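Local coordinates for agmatinase (Deinococcus radiodurans, PDB 1WOH), which probably hydrolyses agmatine to putrescine and urea, as a manganese-dependent enzyme of the arginase (ureohydrolase) family, at residues F131-H145 with P219-F233. Sequence-based numbering, arbitrary orientation.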
loop_
_atom_site.group_PDB
_atom_site.type_symbol
_atom_site.label_atom_id
_atom_site.label_comp_id
_atom_site.label_asym_id
_atom_site.label_seq_id
_atom_site.Cartn_x
_atom_site.Cartn_y
_atom_site.Cartn_z
ATOM N N PHE A 131 -1.024 -14.387 -37.370
ATOM C CA PHE A 131 -1.909 -15.499 -37.717
ATOM C C PHE A 131 -2.586 -15.268 -39.069
ATOM O O PHE A 131 -3.700 -15.729 -39.309
ATOM C CB PHE A 131 -2.979 -15.679 -36.634
ATOM C CG PHE A 131 -2.423 -16.052 -35.287
ATOM C CD1 PHE A 131 -1.708 -15.125 -34.528
ATOM C CD2 PHE A 131 -2.601 -17.337 -34.782
ATOM C CE1 PHE A 131 -1.179 -15.475 -33.281
ATOM C CE2 PHE A 131 -2.079 -17.702 -33.538
ATOM C CZ PHE A 131 -1.366 -16.771 -32.785
ATOM N N ALA A 132 -1.903 -14.556 -39.955
ATOM C CA ALA A 132 -2.458 -14.264 -41.271
ATOM C C ALA A 132 -2.748 -15.522 -42.091
ATOM O O ALA A 132 -3.644 -15.522 -42.933
ATOM C CB ALA A 132 -1.509 -13.349 -42.039
ATOM N N ASP A 133 -2.002 -16.592 -41.837
ATOM C CA ASP A 133 -2.182 -17.830 -42.590
ATOM C C ASP A 133 -3.216 -18.795 -42.023
ATOM O O ASP A 133 -3.341 -19.921 -42.503
ATOM C CB ASP A 133 -0.837 -18.552 -42.746
ATOM C CG ASP A 133 -0.266 -19.027 -41.422
ATOM O OD1 ASP A 133 0.902 -19.468 -41.407
ATOM O OD2 ASP A 133 -0.982 -18.966 -40.401
ATOM N N VAL A 134 -3.954 -18.365 -41.003
ATOM C CA VAL A 134 -4.979 -19.220 -40.408
ATOM C C VAL A 134 -6.318 -18.991 -41.105
ATOM O O VAL A 134 -6.910 -17.913 -41.011
ATOM C CB VAL A 134 -5.136 -18.940 -38.893
ATOM C CG1 VAL A 134 -6.239 -19.813 -38.314
ATOM C CG2 VAL A 134 -3.821 -19.204 -38.180
ATOM N N PRO A 135 -6.822 -20.013 -41.814
ATOM C CA PRO A 135 -8.100 -19.892 -42.525
ATOM C C PRO A 135 -9.305 -19.653 -41.621
ATOM O O PRO A 135 -9.462 -20.309 -40.590
ATOM C CB PRO A 135 -8.192 -21.213 -43.290
ATOM C CG PRO A 135 -7.480 -22.167 -42.391
ATOM C CD PRO A 135 -6.267 -21.371 -41.962
ATOM N N ASP A 136 -10.147 -18.705 -42.023
ATOM C CA ASP A 136 -11.358 -18.360 -41.287
ATOM C C ASP A 136 -11.097 -18.227 -39.797
ATOM O O ASP A 136 -11.799 -18.813 -38.978
ATOM C CB ASP A 136 -12.439 -19.414 -41.531
ATOM C CG ASP A 136 -12.877 -19.469 -42.981
ATOM O OD1 ASP A 136 -13.356 -18.438 -43.495
ATOM O OD2 ASP A 136 -12.739 -20.540 -43.609
ATOM N N LEU A 137 -10.077 -17.452 -39.456
ATOM C CA LEU A 137 -9.719 -17.240 -38.063
ATOM C C LEU A 137 -10.869 -16.606 -37.283
ATOM O O LEU A 137 -11.466 -15.607 -37.713
ATOM C CB LEU A 137 -8.479 -16.349 -37.974
ATOM C CG LEU A 137 -8.053 -15.916 -36.566
ATOM C CD1 LEU A 137 -7.638 -17.142 -35.776
ATOM C CD2 LEU A 137 -6.894 -14.906 -36.650
ATOM N N HIS A 138 -11.175 -17.204 -36.133
ATOM C CA HIS A 138 -12.224 -16.725 -35.246
ATOM C C HIS A 138 -11.565 -16.290 -33.945
ATOM O O HIS A 138 -10.582 -16.888 -33.519
ATOM C CB HIS A 138 -13.223 -17.835 -34.907
ATOM C CG HIS A 138 -14.189 -18.148 -36.006
ATOM N ND1 HIS A 138 -15.554 -18.109 -35.825
ATOM C CD2 HIS A 138 -13.988 -18.523 -37.290
ATOM C CE1 HIS A 138 -16.154 -18.447 -36.954
ATOM N NE2 HIS A 138 -15.226 -18.701 -37.858
ATOM N N VAL A 139 -12.090 -15.239 -33.331
ATOM C CA VAL A 139 -11.557 -14.795 -32.049
ATOM C C VAL A 139 -12.659 -14.869 -31.013
ATOM O O VAL A 139 -13.784 -14.423 -31.256
ATOM C CB VAL A 139 -11.045 -13.330 -32.077
ATOM C CG1 VAL A 139 -10.721 -12.860 -30.639
ATOM C CG2 VAL A 139 -9.803 -13.229 -32.937
ATOM N N VAL A 140 -12.343 -15.479 -29.872
ATOM C CA VAL A 140 -13.280 -15.558 -28.757
ATOM C C VAL A 140 -12.655 -14.585 -27.766
ATOM O O VAL A 140 -11.565 -14.815 -27.252
ATOM C CB VAL A 140 -13.357 -16.976 -28.148
ATOM C CG1 VAL A 140 -14.127 -16.928 -26.832
ATOM C CG2 VAL A 140 -14.075 -17.915 -29.119
ATOM N N GLN A 141 -13.362 -13.491 -27.527
ATOM C CA GLN A 141 -12.883 -12.415 -26.672
ATOM C C GLN A 141 -13.657 -12.232 -25.367
ATOM O O GLN A 141 -14.871 -12.007 -25.391
ATOM C CB GLN A 141 -12.932 -11.120 -27.510
ATOM C CG GLN A 141 -12.850 -9.812 -26.755
ATOM C CD GLN A 141 -13.230 -8.612 -27.623
ATOM O OE1 GLN A 141 -13.709 -8.768 -28.753
ATOM N NE2 GLN A 141 -13.033 -7.409 -27.090
ATOM N N LEU A 142 -12.962 -12.345 -24.234
ATOM C CA LEU A 142 -13.591 -12.119 -22.927
ATOM C C LEU A 142 -13.204 -10.674 -22.642
ATOM O O LEU A 142 -12.024 -10.334 -22.670
ATOM C CB LEU A 142 -13.010 -13.041 -21.854
ATOM C CG LEU A 142 -13.290 -14.542 -21.988
ATOM C CD1 LEU A 142 -12.830 -15.237 -20.726
ATOM C CD2 LEU A 142 -14.771 -14.793 -22.192
ATOM N N ASP A 143 -14.178 -9.826 -22.350
ATOM C CA ASP A 143 -13.853 -8.412 -22.189
ATOM C C ASP A 143 -15.063 -7.631 -21.704
ATOM O O ASP A 143 -16.203 -7.972 -22.033
ATOM C CB ASP A 143 -13.456 -7.882 -23.578
ATOM C CG ASP A 143 -12.521 -6.697 -23.534
ATOM O OD1 ASP A 143 -12.591 -5.896 -22.581
ATOM O OD2 ASP A 143 -11.721 -6.561 -24.490
ATOM N N ALA A 144 -14.823 -6.579 -20.931
ATOM C CA ALA A 144 -15.908 -5.724 -20.478
ATOM C C ALA A 144 -16.165 -4.716 -21.598
ATOM O O ALA A 144 -17.239 -4.133 -21.687
ATOM C CB ALA A 144 -15.504 -4.981 -19.208
ATOM N N HIS A 145 -15.163 -4.515 -22.449
ATOM C CA HIS A 145 -15.279 -3.544 -23.535
ATOM C C HIS A 145 -15.173 -4.185 -24.920
ATOM O O HIS A 145 -14.519 -5.210 -25.091
ATOM C CB HIS A 145 -14.200 -2.460 -23.359
ATOM C CG HIS A 145 -14.144 -1.890 -21.972
ATOM N ND1 HIS A 145 -13.121 -2.172 -21.090
ATOM C CD2 HIS A 145 -15.000 -1.081 -21.305
ATOM C CE1 HIS A 145 -13.350 -1.560 -19.941
ATOM N NE2 HIS A 145 -14.485 -0.892 -20.045
ATOM N N PRO A 219 -18.335 -20.529 -31.127
ATOM C CA PRO A 219 -17.964 -21.198 -32.376
ATOM C C PRO A 219 -17.743 -22.705 -32.235
ATOM O O PRO A 219 -17.467 -23.206 -31.145
ATOM C CB PRO A 219 -16.695 -20.459 -32.798
ATOM C CG PRO A 219 -16.103 -20.025 -31.491
ATOM C CD PRO A 219 -17.310 -19.545 -30.734
ATOM N N ARG A 220 -17.873 -23.420 -33.348
ATOM C CA ARG A 220 -17.682 -24.865 -33.354
ATOM C C ARG A 220 -16.911 -25.316 -34.589
ATOM O O ARG A 220 -17.239 -24.924 -35.709
ATOM C CB ARG A 220 -19.039 -25.571 -33.300
ATOM C CG ARG A 220 -19.799 -25.313 -32.019
ATOM C CD ARG A 220 -21.156 -25.993 -32.016
ATOM N NE ARG A 220 -21.808 -25.887 -30.713
ATOM C CZ ARG A 220 -22.145 -24.740 -30.129
ATOM N NH1 ARG A 220 -21.896 -23.587 -30.730
ATOM N NH2 ARG A 220 -22.732 -24.747 -28.939
ATOM N N GLY A 221 -15.881 -26.132 -34.370
ATOM C CA GLY A 221 -15.072 -26.645 -35.463
ATOM C C GLY A 221 -14.259 -25.585 -36.182
ATOM O O GLY A 221 -13.841 -25.781 -37.325
ATOM N N GLN A 222 -14.019 -24.468 -35.502
ATOM C CA GLN A 222 -13.273 -23.347 -36.073
ATOM C C GLN A 222 -11.851 -23.232 -35.535
ATOM O O GLN A 222 -11.481 -23.904 -34.576
ATOM C CB GLN A 222 -14.011 -22.041 -35.758
ATOM C CG GLN A 222 -15.476 -22.057 -36.121
ATOM C CD GLN A 222 -15.708 -21.883 -37.608
ATOM O OE1 GLN A 222 -14.849 -22.212 -38.428
ATOM N NE2 GLN A 222 -16.876 -21.374 -37.964
ATOM N N ASN A 223 -11.048 -22.386 -36.177
ATOM C CA ASN A 223 -9.695 -22.122 -35.710
ATOM C C ASN A 223 -9.938 -20.924 -34.808
ATOM O O ASN A 223 -10.355 -19.865 -35.278
ATOM C CB ASN A 223 -8.774 -21.725 -36.860
ATOM C CG ASN A 223 -8.427 -22.893 -37.748
ATOM O OD1 ASN A 223 -8.075 -23.967 -37.258
ATOM N ND2 ASN A 223 -8.510 -22.691 -39.059
ATOM N N VAL A 224 -9.691 -21.098 -33.518
ATOM C CA VAL A 224 -9.946 -20.041 -32.553
ATOM C C VAL A 224 -8.740 -19.484 -31.807
ATOM O O VAL A 224 -7.857 -20.220 -31.367
ATOM C CB VAL A 224 -10.988 -20.528 -31.510
ATOM C CG1 VAL A 224 -11.136 -19.505 -30.372
ATOM C CG2 VAL A 224 -12.326 -20.762 -32.194
ATOM N N TYR A 225 -8.719 -18.160 -31.690
ATOM C CA TYR A 225 -7.689 -17.443 -30.953
ATOM C C TYR A 225 -8.457 -16.894 -29.755
ATOM O O TYR A 225 -9.522 -16.291 -29.925
ATOM C CB TYR A 225 -7.150 -16.283 -31.790
ATOM C CG TYR A 225 -6.157 -15.390 -31.079
ATOM C CD1 TYR A 225 -4.782 -15.546 -31.270
ATOM C CD2 TYR A 225 -6.595 -14.354 -30.252
ATOM C CE1 TYR A 225 -3.865 -14.686 -30.663
ATOM C CE2 TYR A 225 -5.689 -13.492 -29.638
ATOM C CZ TYR A 225 -4.332 -13.660 -29.850
ATOM O OH TYR A 225 -3.442 -12.788 -29.265
ATOM N N PHE A 226 -7.942 -17.131 -28.552
ATOM C CA PHE A 226 -8.576 -16.649 -27.322
ATOM C C PHE A 226 -7.919 -15.347 -26.889
ATOM O O PHE A 226 -6.698 -15.283 -26.772
ATOM C CB PHE A 226 -8.372 -17.647 -26.172
ATOM C CG PHE A 226 -9.221 -18.884 -26.252
ATOM C CD1 PHE A 226 -8.659 -20.133 -26.005
ATOM C CD2 PHE A 226 -10.582 -18.804 -26.507
ATOM C CE1 PHE A 226 -9.441 -21.287 -26.005
ATOM C CE2 PHE A 226 -11.378 -19.951 -26.511
ATOM C CZ PHE A 226 -10.805 -21.196 -26.259
ATOM N N SER A 227 -8.718 -14.307 -26.664
ATOM C CA SER A 227 -8.171 -13.054 -26.159
ATOM C C SER A 227 -8.872 -12.815 -24.836
ATOM O O SER A 227 -10.083 -12.614 -24.798
ATOM C CB SER A 227 -8.444 -11.876 -27.095
ATOM O OG SER A 227 -7.922 -10.688 -26.513
ATOM N N VAL A 228 -8.115 -12.860 -23.746
ATOM C CA VAL A 228 -8.697 -12.654 -22.432
ATOM C C VAL A 228 -8.253 -11.336 -21.817
ATOM O O VAL A 228 -7.090 -11.173 -21.453
ATOM C CB VAL A 228 -8.313 -13.789 -21.455
ATOM C CG1 VAL A 228 -8.946 -13.526 -20.079
ATOM C CG2 VAL A 228 -8.782 -15.133 -22.012
ATOM N N ASP A 229 -9.178 -10.388 -21.744
ATOM C CA ASP A 229 -8.908 -9.101 -21.110
ATOM C C ASP A 229 -9.382 -9.348 -19.673
ATOM O O ASP A 229 -10.549 -9.682 -19.455
ATOM C CB ASP A 229 -9.748 -8.002 -21.760
ATOM C CG ASP A 229 -9.515 -6.637 -21.136
ATOM O OD1 ASP A 229 -9.169 -6.568 -19.940
ATOM O OD2 ASP A 229 -9.699 -5.625 -21.842
ATOM N N VAL A 230 -8.496 -9.205 -18.696
ATOM C CA VAL A 230 -8.894 -9.468 -17.320
ATOM C C VAL A 230 -10.046 -8.604 -16.814
ATOM O O VAL A 230 -10.720 -8.996 -15.858
ATOM C CB VAL A 230 -7.684 -9.358 -16.334
ATOM C CG1 VAL A 230 -6.524 -10.200 -16.842
ATOM C CG2 VAL A 230 -7.252 -7.911 -16.162
ATOM N N ASP A 231 -10.313 -7.455 -17.443
ATOM C CA ASP A 231 -11.415 -6.641 -16.935
ATOM C C ASP A 231 -12.767 -7.252 -17.286
ATOM O O ASP A 231 -13.822 -6.747 -16.878
ATOM C CB ASP A 231 -11.315 -5.154 -17.370
ATOM C CG ASP A 231 -11.555 -4.925 -18.854
ATOM O OD1 ASP A 231 -12.204 -5.755 -19.513
ATOM O OD2 ASP A 231 -11.096 -3.869 -19.351
ATOM N N GLY A 232 -12.731 -8.356 -18.030
ATOM C CA GLY A 232 -13.960 -9.060 -18.351
ATOM C C GLY A 232 -14.475 -9.669 -17.051
ATOM O O GLY A 232 -15.680 -9.875 -16.860
ATOM N N PHE A 233 -13.547 -9.953 -16.141
ATOM C CA PHE A 233 -13.898 -10.522 -14.844
ATOM C C PHE A 233 -14.367 -9.456 -13.882
ATOM O O PHE A 233 -13.959 -8.308 -13.967
ATOM C CB PHE A 233 -12.704 -11.256 -14.233
ATOM C CG PHE A 233 -12.328 -12.491 -14.985
ATOM C CD1 PHE A 233 -11.347 -12.455 -15.968
ATOM C CD2 PHE A 233 -13.022 -13.675 -14.768
ATOM C CE1 PHE A 233 -11.070 -13.584 -16.730
ATOM C CE2 PHE A 233 -12.751 -14.810 -15.525
ATOM C CZ PHE A 233 -11.776 -14.763 -16.508
HETATM O O HOH W 1 -12.031 -21.553 -38.752
#
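Gln222 lies on one face of the His138 ring, its CG 3.8 Å from the ring centroid, and its amide stacks with the ring, the planes 30° apart. These are neighbouring parallel strands, 137-142 and 223-229, in the alpha/beta sheet of the arginase fold. Tyr225 turns its edge to one face of Phe131, a T-shaped pair with centroids 5.2 Å apart; CG anti to the backbone N (chi1 175°) swings that edge (CD1 and CE1) over to Phe131, while its hydroxyl bonds Asp271. Val140, whose branched CB suits a beta strand, sets that carbon 3.7 Å from CD2 at the edge of the Phe226 ring. Six backbone hydrogen bonds join the strands, from His138 N to Asn223 O through Asp229 N to Leu142 O. At and just past their C-terminal ends gather the manganese ligands Asp143, His145, Asp229 and Asp231, with no metal bound here. Asp143 OD1 stands 3.0 Å from Asp229 OD2, two carboxylate oxygens whose repulsion a bound manganese ion would probably offset. From above its carboxylate plane, Asp143 OD2 accepts from Gln141 NE2, whose OE1 bonds Thr178, and OD1 from His145 N, an Asx turn. An alanine at Asp143 would remove a ligand of both manganese ions and is likely to cost Gln141 NE2 one acceptor and free the turn at His145. Asp231 OD1 takes the N-H of Ala144 at 3.1 Å, on its syn side, 29° out of the carboxylate plane.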